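Local coordinates for protein negative regulator of ofd1 (Schizosaccharomyces pombe, PDB 3MSV) that inhibits the prolyl hydroxylase-like regulator Ofd1, stabilises the hypoxic transcription factor Sre1N, is required for correct translation termination and acts as a nuclear import adaptor, at residues A[64-69]-A[114-119]; A[175-180]-A[233-238]; A[215-220]-A[262-267]; A[321-326]-A[340-345]. One frame throughout, in Å; residues are numbered along the deposited sequence.

From the N terminus, contact 1 comes first: it pairs the starts of helices 64-81 and 114-129 and closes a loop of 44 residues that holds helix 85-104. Contact 2 then joins helix 166-189 to the beginning of helix 235-244, with helix 198-217 in between. Contact 3 leaves from the end of helix 198-217 and reaches helix 251-267, so its segments alternate with those of contact 2; the two also touch, Leu235 and Tyr236 packing on Trp265. Contact 4 closes the shortest loop, bringing consecutive helices 308-332 and 338-352 together. Contacts 1 and 4 lie about 41 Å apart, centre to centre, on opposite sides of the middle of this all-helical chain.

Contact 1 of 4, residues A[64-69]-A[114-119]; sequences DNISQL and KDFHAA
Ile66 and Phe116 meet through their first torsions: the isoleucine points across from helix 64-81, and the phenylalanine lays its ring alongside, within its reach. Ile66 has CG1 beside its backbone N (chi1 -56°), which carries CD1 forward to the ring, while CG2 stands anti to that N and rests near the backbone around Asp115, 4.2 Å from Asp115 CB. In Phe116, CG lies anti to the backbone N (chi1 164°), and the two side chains cross at about a right angle. Ile66 CD1 comes to 3.8 Å from Phe116 CD1, approaching the ring obliquely. One turn further on, Leu69 adds a second methyl to the same ring corner: its CD1 lies 3.7 Å from Phe116 CD1. That same methyl reaches Ala119 CB at 3.9 Å, so a single branch of Leu69 bridges two successive turns of the facing helix. The axes of the two short segments run in nearly the same direction, 26° apart, and approach to 9.4 Å. Helix 85-104 covers the contact: Thr95 and Glu98 touch Leu69, and Ile102 and Leu103 touch Phe116. Between the two segments only carbon packing, on the ring and on Ala119 CB, is at work; the directed tie between helices 64-81 and 114-129 comes one residue further on, where Trp70 NE1 donates to Asp115 O.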
loop_
_atom_site.group_PDB
_atom_site.type_symbol
_atom_site.label_atom_id
_atom_site.label_comp_id
_atom_site.label_asym_id
_atom_site.label_seq_id
_atom_site.Cartn_x
_atom_site.Cartn_y
_atom_site.Cartn_z
ATOM N N ASP A 64 29.389 -10.796 0.434
ATOM C CA ASP A 64 28.500 -11.897 0.745
ATOM C C ASP A 64 27.892 -11.621 2.106
ATOM O O ASP A 64 26.880 -12.210 2.478
ATOM C CB ASP A 64 29.298 -13.197 0.796
ATOM C CG ASP A 64 28.465 -14.417 0.440
ATOM O OD1 ASP A 64 27.216 -14.368 0.563
ATOM O OD2 ASP A 64 29.067 -15.434 0.035
ATOM N N ASN A 65 28.525 -10.726 2.854
ATOM C CA ASN A 65 27.992 -10.326 4.140
ATOM C C ASN A 65 26.777 -9.419 3.944
ATOM O O ASN A 65 25.886 -9.404 4.771
ATOM C CB ASN A 65 29.057 -9.655 4.990
ATOM C CG ASN A 65 29.612 -8.414 4.339
ATOM O OD1 ASN A 65 29.007 -7.853 3.420
ATOM N ND2 ASN A 65 30.770 -7.968 4.814
ATOM N N ILE A 66 26.730 -8.693 2.834
ATOM C CA ILE A 66 25.532 -7.932 2.496
ATOM C C ILE A 66 24.360 -8.885 2.275
ATOM O O ILE A 66 23.316 -8.775 2.912
ATOM C CB ILE A 66 25.704 -7.059 1.224
ATOM C CG1 ILE A 66 26.896 -6.112 1.366
ATOM C CG2 ILE A 66 24.437 -6.275 0.958
ATOM C CD1 ILE A 66 27.067 -5.557 2.755
ATOM N N SER A 67 24.533 -9.835 1.377
ATOM C CA SER A 67 23.499 -10.825 1.190
ATOM C C SER A 67 23.032 -11.355 2.548
ATOM O O SER A 67 21.836 -11.610 2.765
ATOM C CB SER A 67 24.032 -11.966 0.336
ATOM O OG SER A 67 23.126 -13.056 0.335
ATOM N N GLN A 68 23.970 -11.523 3.476
ATOM C CA GLN A 68 23.590 -12.104 4.763
ATOM C C GLN A 68 22.939 -11.117 5.743
ATOM O O GLN A 68 22.159 -11.537 6.590
ATOM C CB GLN A 68 24.734 -12.913 5.383
ATOM C CG GLN A 68 24.954 -14.269 4.666
ATOM C CD GLN A 68 23.660 -15.110 4.529
ATOM O OE1 GLN A 68 22.902 -15.321 5.496
ATOM N NE2 GLN A 68 23.414 -15.595 3.314
ATOM N N LEU A 69 23.218 -9.816 5.604
ATOM C CA LEU A 69 22.418 -8.798 6.297
ATOM C C LEU A 69 20.959 -8.960 5.941
ATOM O O LEU A 69 20.098 -9.081 6.810
ATOM C CB LEU A 69 22.800 -7.398 5.848
ATOM C CG LEU A 69 23.541 -6.461 6.781
ATOM C CD1 LEU A 69 23.330 -5.042 6.283
ATOM C CD2 LEU A 69 23.086 -6.635 8.238
ATOM N N LYS A 114 24.258 0.097 -2.352
ATOM C CA LYS A 114 22.923 0.575 -1.993
ATOM C C LYS A 114 22.169 -0.464 -1.170
ATOM O O LYS A 114 21.502 -0.121 -0.202
ATOM C CB LYS A 114 22.103 0.894 -3.248
ATOM C CG LYS A 114 22.620 2.053 -4.051
ATOM C CD LYS A 114 21.611 2.445 -5.142
ATOM C CE LYS A 114 21.980 3.818 -5.695
ATOM N NZ LYS A 114 23.116 3.725 -6.648
ATOM N N ASP A 115 22.313 -1.732 -1.540
ATOM C CA ASP A 115 21.623 -2.812 -0.840
ATOM C C ASP A 115 22.003 -2.922 0.637
ATOM O O ASP A 115 21.228 -3.457 1.430
ATOM C CB ASP A 115 21.834 -4.151 -1.524
ATOM C CG ASP A 115 20.971 -4.326 -2.773
ATOM O OD1 ASP A 115 21.163 -5.360 -3.442
ATOM O OD2 ASP A 115 20.103 -3.470 -3.081
ATOM N N PHE A 116 23.190 -2.432 1.007
ATOM C CA PHE A 116 23.578 -2.426 2.416
ATOM C C PHE A 116 22.781 -1.377 3.164
ATOM O O PHE A 116 22.247 -1.639 4.231
ATOM C CB PHE A 116 25.062 -2.100 2.573
ATOM C CG PHE A 116 25.444 -1.713 3.976
ATOM C CD1 PHE A 116 25.810 -2.683 4.900
ATOM C CD2 PHE A 116 25.424 -0.372 4.372
ATOM C CE1 PHE A 116 26.165 -2.335 6.212
ATOM C CE2 PHE A 116 25.774 0.006 5.677
ATOM C CZ PHE A 116 26.153 -0.980 6.601
ATOM N N HIS A 117 22.723 -0.169 2.614
ATOM C CA HIS A 117 21.946 0.903 3.236
ATOM C C HIS A 117 20.450 0.576 3.286
ATOM O O HIS A 117 19.761 0.948 4.247
ATOM C CB HIS A 117 22.208 2.221 2.514
ATOM C CG HIS A 117 23.619 2.694 2.646
ATOM N ND1 HIS A 117 24.568 2.508 1.660
ATOM C CD2 HIS A 117 24.257 3.298 3.671
ATOM C CE1 HIS A 117 25.726 2.994 2.065
ATOM N NE2 HIS A 117 25.561 3.480 3.283
ATOM N N ALA A 118 19.972 -0.121 2.255
ATOM C CA ALA A 118 18.588 -0.574 2.147
ATOM C C ALA A 118 18.199 -1.577 3.235
ATOM O O ALA A 118 17.142 -1.429 3.870
ATOM C CB ALA A 118 18.316 -1.176 0.752
ATOM N N ALA A 119 19.051 -2.587 3.452
ATOM C CA ALA A 119 18.844 -3.532 4.541
ATOM C C ALA A 119 18.887 -2.846 5.914
ATOM O O ALA A 119 18.041 -3.089 6.778
ATOM C CB ALA A 119 19.897 -4.673 4.472
#

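Contact 2 of 4, residues A[175-180]-A[233-238]; sequences AYLEKV and RPLYIL
Among the apolar contacts between helix 166-189 and the start of helix 235-244, Leu177 gives up the most surface. Leu177 CB lies 4.0 Å from Pro234 CB, and its two methyls part beyond that: CD1 goes to Leu235 CD1 at 3.9 Å, and CD2 to Leu238 CB at the same distance, crossing that side chain obliquely. With CG beside the backbone N (chi1 -73°), the leucine fork reaches between Pro234, Leu235 and Leu238. A second apolar pair follows one turn on, where Val180 CG1 and Ile237 CG2 slide past each other 3.7 Å apart.

Carbon also packs against oxygen. Ile237 CG2 comes to 3.5 Å from Leu177 O, and Leu177 CD1 to 3.6 Å from Pro234 O. Glu178, bent at chi2 (-63°), turns its carboxylate back over the facing segment, where OE2 lies 3.6 Å from Pro234 CG and Ile237 CD1 meets the group from across. The charge is paired elsewhere, since OE1 forms a salt bridge with Arg181. An alanine in place of Glu178 would probably leave Arg181 without this carboxylate and uncover Pro234 CG and the end of Ile237.

Around this core, helix 198-217 adds Ala209 on Leu177 and Ile206 on Val180, while Val257 and Ile261 of helix 251-267 touch Leu238. The chemistry implies a helix junction near the centre of the chain held by leucine, isoleucine, valine and proline carbons, with one partly exposed carboxylate lying against proline and isoleucine carbons while its OE1 pairs with Arg181.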
loop_
_atom_site.group_PDB
_atom_site.type_symbol
_atom_site.label_atom_id
_atom_site.label_comp_id
_atom_site.label_asym_id
_atom_site.label_seq_id
_atom_site.Cartn_x
_atom_site.Cartn_y
_atom_site.Cartn_z
ATOM N N ALA A 175 9.785 4.059 4.285
ATOM C CA ALA A 175 10.099 4.952 5.393
ATOM C C ALA A 175 9.408 6.299 5.221
ATOM O O ALA A 175 8.921 6.869 6.200
ATOM C CB ALA A 175 11.597 5.148 5.507
ATOM N N TYR A 176 9.361 6.825 3.990
ATOM C CA TYR A 176 8.663 8.091 3.785
ATOM C C TYR A 176 7.190 7.915 4.135
ATOM O O TYR A 176 6.560 8.799 4.703
ATOM C CB TYR A 176 8.828 8.612 2.354
ATOM C CG TYR A 176 10.218 9.185 2.044
ATOM C CD1 TYR A 176 10.873 8.851 0.874
ATOM C CD2 TYR A 176 10.867 10.062 2.926
ATOM C CE1 TYR A 176 12.115 9.357 0.577
ATOM C CE2 TYR A 176 12.138 10.605 2.616
ATOM C CZ TYR A 176 12.748 10.229 1.444
ATOM O OH TYR A 176 13.992 10.702 1.091
ATOM N N LEU A 177 6.638 6.751 3.827
ATOM C CA LEU A 177 5.218 6.553 4.057
ATOM C C LEU A 177 4.902 6.386 5.539
ATOM O O LEU A 177 3.873 6.896 6.005
ATOM C CB LEU A 177 4.659 5.414 3.206
ATOM C CG LEU A 177 4.546 5.789 1.720
ATOM C CD1 LEU A 177 4.160 4.565 0.909
ATOM C CD2 LEU A 177 3.549 6.942 1.479
ATOM N N GLU A 178 5.775 5.711 6.289
ATOM C CA GLU A 178 5.564 5.633 7.743
ATOM C C GLU A 178 5.701 7.013 8.383
ATOM O O GLU A 178 5.039 7.331 9.377
ATOM C CB GLU A 178 6.532 4.655 8.414
ATOM C CG GLU A 178 6.380 3.216 7.984
ATOM C CD GLU A 178 5.027 2.600 8.338
ATOM O OE1 GLU A 178 4.328 3.080 9.279
ATOM O OE2 GLU A 178 4.660 1.611 7.659
ATOM N N LYS A 179 6.573 7.840 7.835
ATOM C CA LYS A 179 6.698 9.201 8.346
ATOM C C LYS A 179 5.354 9.945 8.159
ATOM O O LYS A 179 4.893 10.639 9.067
ATOM C CB LYS A 179 7.840 9.930 7.646
ATOM C CG LYS A 179 8.056 11.344 8.098
ATOM C CD LYS A 179 8.662 11.454 9.510
ATOM C CE LYS A 179 9.036 12.929 9.835
ATOM N NZ LYS A 179 9.469 13.121 11.275
ATOM N N VAL A 180 4.732 9.766 6.996
ATOM C CA VAL A 180 3.434 10.381 6.716
ATOM C C VAL A 180 2.429 9.987 7.784
ATOM O O VAL A 180 1.699 10.842 8.298
ATOM C CB VAL A 180 2.854 9.951 5.364
ATOM C CG1 VAL A 180 1.365 10.257 5.322
ATOM C CG2 VAL A 180 3.585 10.642 4.208
ATOM N N ARG A 233 2.831 -3.018 2.575
ATOM C CA ARG A 233 1.802 -2.574 3.508
ATOM C C ARG A 233 1.743 -1.045 3.648
ATOM O O ARG A 233 0.674 -0.470 3.750
ATOM C CB ARG A 233 2.020 -3.224 4.880
ATOM C CG ARG A 233 0.867 -3.052 5.859
ATOM C CD ARG A 233 0.669 -4.324 6.692
ATOM N NE ARG A 233 1.940 -4.924 7.100
ATOM C CZ ARG A 233 2.515 -4.717 8.280
ATOM N NH1 ARG A 233 1.924 -3.931 9.165
ATOM N NH2 ARG A 233 3.681 -5.291 8.572
ATOM N N PRO A 234 2.913 -0.379 3.669
ATOM C CA PRO A 234 2.858 1.086 3.802
ATOM C C PRO A 234 2.093 1.743 2.642
ATOM O O PRO A 234 1.632 2.874 2.765
ATOM C CB PRO A 234 4.332 1.496 3.788
ATOM C CG PRO A 234 5.063 0.292 4.327
ATOM C CD PRO A 234 4.295 -0.891 3.761
ATOM N N LEU A 235 1.942 1.032 1.529
ATOM C CA LEU A 235 1.142 1.565 0.419
ATOM C C LEU A 235 -0.295 1.896 0.850
ATOM O O LEU A 235 -0.956 2.715 0.211
ATOM C CB LEU A 235 1.129 0.599 -0.758
ATOM C CG LEU A 235 1.958 0.966 -1.985
ATOM C CD1 LEU A 235 3.197 1.812 -1.689
ATOM C CD2 LEU A 235 2.285 -0.277 -2.782
ATOM N N TYR A 236 -0.774 1.281 1.929
ATOM C CA TYR A 236 -2.109 1.614 2.451
ATOM C C TYR A 236 -2.185 3.048 2.972
ATOM O O TYR A 236 -3.239 3.678 2.893
ATOM C CB TYR A 236 -2.568 0.635 3.547
ATOM C CG TYR A 236 -3.133 -0.666 3.002
ATOM C CD1 TYR A 236 -2.409 -1.862 3.084
ATOM C CD2 TYR A 236 -4.403 -0.701 2.393
ATOM C CE1 TYR A 236 -2.927 -3.066 2.570
ATOM C CE2 TYR A 236 -4.941 -1.902 1.878
ATOM C CZ TYR A 236 -4.194 -3.081 1.967
ATOM O OH TYR A 236 -4.722 -4.270 1.455
ATOM N N ILE A 237 -1.080 3.545 3.531
ATOM C CA ILE A 237 -0.985 4.920 4.015
ATOM C C ILE A 237 -1.158 5.879 2.842
ATOM O O ILE A 237 -1.886 6.862 2.921
ATOM C CB ILE A 237 0.395 5.175 4.679
ATOM C CG1 ILE A 237 0.574 4.238 5.887
ATOM C CG2 ILE A 237 0.543 6.636 5.087
ATOM C CD1 ILE A 237 2.001 3.973 6.264
ATOM N N LEU A 238 -0.484 5.581 1.739
ATOM C CA LEU A 238 -0.599 6.413 0.556
ATOM C C LEU A 238 -2.018 6.387 -0.006
ATOM O O LEU A 238 -2.531 7.416 -0.437
ATOM C CB LEU A 238 0.385 5.950 -0.503
ATOM C CG LEU A 238 0.442 6.721 -1.825
ATOM C CD1 LEU A 238 0.691 8.247 -1.615
ATOM C CD2 LEU A 238 1.510 6.084 -2.709
#

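Contact 3 of 4, residues A[215-220]-A[262-267]; sequences PLAQDS and TALWLK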
loop_
_atom_site.group_PDB
_atom_site.type_symbol
_atom_site.label_atom_id
_atom_site.label_comp_id
_atom_site.label_asym_id
_atom_site.label_seq_id
_atom_site.Cartn_x
_atom_site.Cartn_y
_atom_site.Cartn_z
ATOM N N PRO A 215 9.446 4.617 -10.233
ATOM C CA PRO A 215 10.385 3.750 -10.945
ATOM C C PRO A 215 10.206 2.251 -10.638
ATOM O O PRO A 215 10.320 1.425 -11.548
ATOM C CB PRO A 215 11.773 4.234 -10.476
ATOM C CG PRO A 215 11.526 5.239 -9.408
ATOM C CD PRO A 215 10.118 5.743 -9.568
ATOM N N LEU A 216 9.935 1.897 -9.382
ATOM C CA LEU A 216 9.763 0.477 -9.027
ATOM C C LEU A 216 8.571 -0.101 -9.772
ATOM O O LEU A 216 8.554 -1.272 -10.102
ATOM C CB LEU A 216 9.529 0.292 -7.524
ATOM C CG LEU A 216 10.634 0.722 -6.570
ATOM C CD1 LEU A 216 10.196 0.466 -5.120
ATOM C CD2 LEU A 216 11.953 -0.022 -6.908
ATOM N N ALA A 217 7.568 0.736 -10.014
ATOM C CA ALA A 217 6.354 0.289 -10.679
ATOM C C ALA A 217 6.564 0.062 -12.187
ATOM O O ALA A 217 5.740 -0.569 -12.831
ATOM C CB ALA A 217 5.258 1.266 -10.454
ATOM N N GLN A 218 7.656 0.570 -12.748
ATOM C CA GLN A 218 7.898 0.401 -14.184
ATOM C C GLN A 218 8.218 -1.053 -14.490
ATOM O O GLN A 218 8.813 -1.752 -13.661
ATOM C CB GLN A 218 9.051 1.290 -14.664
ATOM C CG GLN A 218 8.776 2.775 -14.583
ATOM C CD GLN A 218 7.482 3.153 -15.279
ATOM O OE1 GLN A 218 7.401 3.137 -16.508
ATOM N NE2 GLN A 218 6.464 3.500 -14.497
ATOM N N ASP A 219 7.830 -1.506 -15.680
ATOM C CA ASP A 219 8.179 -2.856 -16.148
ATOM C C ASP A 219 9.674 -2.998 -16.373
ATOM O O ASP A 219 10.215 -4.090 -16.342
ATOM C CB ASP A 219 7.403 -3.214 -17.419
ATOM C CG ASP A 219 5.908 -3.292 -17.172
ATOM O OD1 ASP A 219 5.443 -4.317 -16.623
ATOM O OD2 ASP A 219 5.192 -2.326 -17.509
ATOM N N SER A 220 10.356 -1.890 -16.580
ATOM C CA SER A 220 11.800 -1.937 -16.686
ATOM C C SER A 220 12.455 -2.257 -15.336
ATOM O O SER A 220 13.647 -2.551 -15.281
ATOM C CB SER A 220 12.332 -0.613 -17.214
ATOM O OG SER A 220 12.195 0.376 -16.219
ATOM N N THR A 262 -1.309 0.031 -7.588
ATOM C CA THR A 262 -1.828 -1.203 -8.153
ATOM C C THR A 262 -0.733 -1.968 -8.849
ATOM O O THR A 262 -0.591 -3.183 -8.690
ATOM C CB THR A 262 -2.905 -0.881 -9.198
ATOM O OG1 THR A 262 -4.048 -0.377 -8.517
ATOM C CG2 THR A 262 -3.293 -2.109 -9.958
ATOM N N ALA A 263 0.046 -1.255 -9.645
ATOM C CA ALA A 263 1.107 -1.919 -10.377
ATOM C C ALA A 263 2.099 -2.607 -9.429
ATOM O O ALA A 263 2.565 -3.709 -9.701
ATOM C CB ALA A 263 1.795 -0.940 -11.296
ATOM N N LEU A 264 2.397 -1.969 -8.301
ATOM C CA LEU A 264 3.308 -2.547 -7.327
ATOM C C LEU A 264 2.712 -3.767 -6.620
ATOM O O LEU A 264 3.374 -4.809 -6.490
ATOM C CB LEU A 264 3.756 -1.498 -6.308
ATOM C CG LEU A 264 4.759 -0.498 -6.908
ATOM C CD1 LEU A 264 5.203 0.527 -5.876
ATOM C CD2 LEU A 264 5.965 -1.232 -7.473
ATOM N N TRP A 265 1.478 -3.638 -6.145
ATOM C CA TRP A 265 0.841 -4.769 -5.515
ATOM C C TRP A 265 0.878 -5.985 -6.441
ATOM O O TRP A 265 1.235 -7.079 -6.018
ATOM C CB TRP A 265 -0.596 -4.452 -5.124
ATOM C CG TRP A 265 -0.722 -3.643 -3.855
ATOM C CD1 TRP A 265 -1.176 -2.353 -3.731
ATOM C CD2 TRP A 265 -0.391 -4.084 -2.527
ATOM N NE1 TRP A 265 -1.160 -1.974 -2.393
ATOM C CE2 TRP A 265 -0.676 -3.021 -1.643
ATOM C CE3 TRP A 265 0.106 -5.276 -2.004
ATOM C CZ2 TRP A 265 -0.476 -3.120 -0.270
ATOM C CZ3 TRP A 265 0.308 -5.372 -0.634
ATOM C CH2 TRP A 265 0.016 -4.302 0.215
ATOM N N LEU A 266 0.505 -5.778 -7.701
ATOM C CA LEU A 266 0.449 -6.859 -8.672
ATOM C C LEU A 266 1.835 -7.450 -8.879
ATOM O O LEU A 266 2.029 -8.671 -8.823
ATOM C CB LEU A 266 -0.122 -6.336 -9.986
ATOM C CG LEU A 266 -1.575 -6.587 -10.426
ATOM C CD1 LEU A 266 -2.575 -6.630 -9.294
ATOM C CD2 LEU A 266 -1.994 -5.571 -11.513
ATOM N N LYS A 267 2.819 -6.586 -9.100
ATOM C CA LYS A 267 4.177 -7.061 -9.289
ATOM C C LYS A 267 4.708 -7.900 -8.133
ATOM O O LYS A 267 5.458 -8.852 -8.354
ATOM C CB LYS A 267 5.136 -5.903 -9.559
ATOM C CG LYS A 267 6.567 -6.381 -9.738
ATOM C CD LYS A 267 7.211 -5.728 -10.912
ATOM C CE LYS A 267 7.335 -4.253 -10.732
ATOM N NZ LYS A 267 8.282 -3.760 -11.737
#
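In this all-helical, HEAT-repeat-like fold, the C-terminal end of helix 198-217 is tied to the last turn of helix 251-267, a junction of the N-terminal and C-terminal family regions. Lys267 makes the polar part of the tie. Its chain leaves with CG anti to the backbone N (chi1 179°), then bends at chi2 and chi3 to carry the ammonium to carbonyl oxygens where the facing helix runs out. Two carbonyls hold NZ: Thr221 O, just beyond the segment, and Leu216 O at 3.0 Å, nearly in line with that carbonyl (C=O...N angle 162°). A third, weak bond goes from NZ to Gln218 O at 2.8 Å. Partial negative charge at a helix C-terminus would be expected to suit a lysine there. A methionine in place of Lys267 would probably leave the carbonyls of Thr221 and Leu216 without their shared donor, lose the weak bond to Gln218 as well, and set the turn after the helix freer to move.

An apolar patch completes the contact. Ala217 CB faces Ala263 CB at 4.2 Å, and Leu264 turns one methyl against the helix end. Leu235 and Leu232 touch the leucine as well, and Phe169 and Leu170 of helix 166-189 cover Leu216. Across the segments, Leu264 CD2 sits 3.9 Å from Leu216 CB and 3.6 Å from Ala217 CA, pressed onto the backbone itself.

Contact 4 of 4, residues A[321-326]-A[340-345]; sequences NSVDTW and LKLADI
Leu342 lies over one face of the Trp326 indole, its CB 3.7 Å from the centroid of the six-membered ring and only 18° off the ring normal, a CH-pi contact. The leucine runs on across the same ring at about a right angle to the tryptophan side chain, bringing CD2 to 3.8 Å from Trp326 CZ3. Trp326 reaches it with CG anti to the backbone N (chi1 179°), while Lys341 CB passes near the pyrrole end, 4.0 Å from NE1. A second layer continues along the helices: Val323 CG2 meets Ile345 CG2 at 3.6 Å, Val323 CG1 approaches Leu342 CD1, and Ile345 CD1 rests on Ser322 CB at 3.9 Å.

What positions the indole lies just outside. Trp326 NE1 donates to Arg338 O, where helix 338-352 begins, an interhelix bond that helps set the ring's rotation, and Tyr330 stacks with it. Ser322 OG is bonded to Trp318 O in its own helix, leaving its CB to the isoleucine.

Helices 308-332 and 338-352 thus form an antiparallel hairpin, their short axes 168° apart and 10.1 Å at closest approach. Helix 276-302 packs on it through Ser322 and Thr325, and helix 356-375 through Leu340 and Ala343.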
loop_
_atom_site.group_PDB
_atom_site.type_symbol
_atom_site.label_atom_id
_atom_site.label_comp_id
_atom_site.label_asym_id
_atom_site.label_seq_id
_atom_site.Cartn_x
_atom_site.Cartn_y
_atom_site.Cartn_z
ATOM N N ASN A 321 -14.046 -3.599 -12.177
ATOM C CA ASN A 321 -12.693 -4.019 -11.831
ATOM C C ASN A 321 -12.690 -4.699 -10.453
ATOM O O ASN A 321 -12.010 -5.706 -10.242
ATOM C CB ASN A 321 -11.740 -2.825 -11.851
ATOM C CG ASN A 321 -11.499 -2.302 -13.257
ATOM O OD1 ASN A 321 -11.326 -1.104 -13.465
ATOM N ND2 ASN A 321 -11.474 -3.204 -14.230
ATOM N N SER A 322 -13.477 -4.164 -9.527
ATOM C CA SER A 322 -13.630 -4.795 -8.220
ATOM C C SER A 322 -14.191 -6.222 -8.279
ATOM O O SER A 322 -13.682 -7.135 -7.594
ATOM C CB SER A 322 -14.494 -3.929 -7.319
ATOM O OG SER A 322 -13.944 -2.616 -7.277
ATOM N N VAL A 323 -15.231 -6.422 -9.087
ATOM C CA VAL A 323 -15.812 -7.758 -9.229
ATOM C C VAL A 323 -14.767 -8.676 -9.800
ATOM O O VAL A 323 -14.628 -9.820 -9.373
ATOM C CB VAL A 323 -17.070 -7.787 -10.156
ATOM C CG1 VAL A 323 -17.552 -9.232 -10.348
ATOM C CG2 VAL A 323 -18.175 -6.942 -9.565
ATOM N N ASP A 324 -14.009 -8.193 -10.779
ATOM C CA ASP A 324 -13.000 -9.078 -11.364
ATOM C C ASP A 324 -11.966 -9.498 -10.312
ATOM O O ASP A 324 -11.677 -10.681 -10.151
ATOM C CB ASP A 324 -12.355 -8.455 -12.607
ATOM C CG ASP A 324 -13.370 -8.198 -13.703
ATOM O OD1 ASP A 324 -14.421 -8.890 -13.704
ATOM O OD2 ASP A 324 -13.128 -7.317 -14.561
ATOM N N THR A 325 -11.446 -8.532 -9.573
ATOM C CA THR A 325 -10.417 -8.822 -8.588
ATOM C C THR A 325 -11.014 -9.677 -7.476
ATOM O O THR A 325 -10.373 -10.615 -7.024
ATOM C CB THR A 325 -9.773 -7.519 -8.040
ATOM O OG1 THR A 325 -9.146 -6.812 -9.116
ATOM C CG2 THR A 325 -8.744 -7.830 -6.974
ATOM N N TRP A 326 -12.244 -9.369 -7.058
ATOM C CA TRP A 326 -12.952 -10.184 -6.061
ATOM C C TRP A 326 -13.032 -11.636 -6.523
ATOM O O TRP A 326 -12.733 -12.565 -5.768
ATOM C CB TRP A 326 -14.372 -9.660 -5.795
ATOM C CG TRP A 326 -15.097 -10.521 -4.772
ATOM C CD1 TRP A 326 -15.162 -10.308 -3.421
ATOM C CD2 TRP A 326 -15.814 -11.738 -5.019
ATOM N NE1 TRP A 326 -15.863 -11.324 -2.816
ATOM C CE2 TRP A 326 -16.281 -12.208 -3.776
ATOM C CE3 TRP A 326 -16.099 -12.477 -6.166
ATOM C CZ2 TRP A 326 -17.030 -13.383 -3.649
ATOM C CZ3 TRP A 326 -16.832 -13.664 -6.039
ATOM C CH2 TRP A 326 -17.287 -14.099 -4.788
ATOM N N LEU A 340 -20.366 -11.800 0.889
ATOM C CA LEU A 340 -21.004 -10.567 1.346
ATOM C C LEU A 340 -20.343 -9.366 0.694
ATOM O O LEU A 340 -20.994 -8.373 0.365
ATOM C CB LEU A 340 -20.975 -10.433 2.873
ATOM C CG LEU A 340 -21.778 -11.498 3.638
ATOM C CD1 LEU A 340 -21.767 -11.178 5.131
ATOM C CD2 LEU A 340 -23.215 -11.591 3.108
ATOM N N LYS A 341 -19.034 -9.454 0.497
ATOM C CA LYS A 341 -18.313 -8.358 -0.135
ATOM C C LYS A 341 -18.721 -8.213 -1.605
ATOM O O LYS A 341 -18.915 -7.097 -2.117
ATOM C CB LYS A 341 -16.813 -8.592 -0.022
ATOM C CG LYS A 341 -16.059 -7.320 -0.015
ATOM C CD LYS A 341 -16.799 -6.243 -0.810
ATOM C CE LYS A 341 -16.130 -4.899 -0.662
ATOM N NZ LYS A 341 -14.650 -5.080 -0.625
ATOM N N LEU A 342 -18.863 -9.343 -2.287
ATOM C CA LEU A 342 -19.366 -9.291 -3.659
ATOM C C LEU A 342 -20.720 -8.591 -3.678
ATOM O O LEU A 342 -20.994 -7.760 -4.558
ATOM C CB LEU A 342 -19.468 -10.684 -4.290
ATOM C CG LEU A 342 -20.163 -10.724 -5.663
ATOM C CD1 LEU A 342 -19.366 -9.921 -6.691
ATOM C CD2 LEU A 342 -20.365 -12.165 -6.154
ATOM N N ALA A 343 -21.565 -8.922 -2.704
ATOM C CA ALA A 343 -22.899 -8.340 -2.630
ATOM C C ALA A 343 -22.832 -6.828 -2.488
ATOM O O ALA A 343 -23.606 -6.093 -3.133
ATOM C CB ALA A 343 -23.670 -8.936 -1.488
ATOM N N ASP A 344 -21.918 -6.345 -1.645
ATOM C CA ASP A 344 -21.778 -4.901 -1.453
ATOM C C ASP A 344 -21.450 -4.231 -2.781
ATOM O O ASP A 344 -21.993 -3.180 -3.122
ATOM C CB ASP A 344 -20.672 -4.570 -0.441
ATOM C CG ASP A 344 -20.968 -5.098 0.959
ATOM O OD1 ASP A 344 -19.996 -5.317 1.717
ATOM O OD2 ASP A 344 -22.147 -5.291 1.316
ATOM N N ILE A 345 -20.533 -4.832 -3.527
ATOM C CA ILE A 345 -20.112 -4.247 -4.780
ATOM C C ILE A 345 -21.310 -4.187 -5.727
ATOM O O ILE A 345 -21.572 -3.158 -6.347
ATOM C CB ILE A 345 -18.964 -5.059 -5.407
ATOM C CG1 ILE A 345 -17.677 -4.892 -4.602
ATOM C CG2 ILE A 345 -18.701 -4.597 -6.827
ATOM C CD1 ILE A 345 -16.670 -5.997 -4.887
#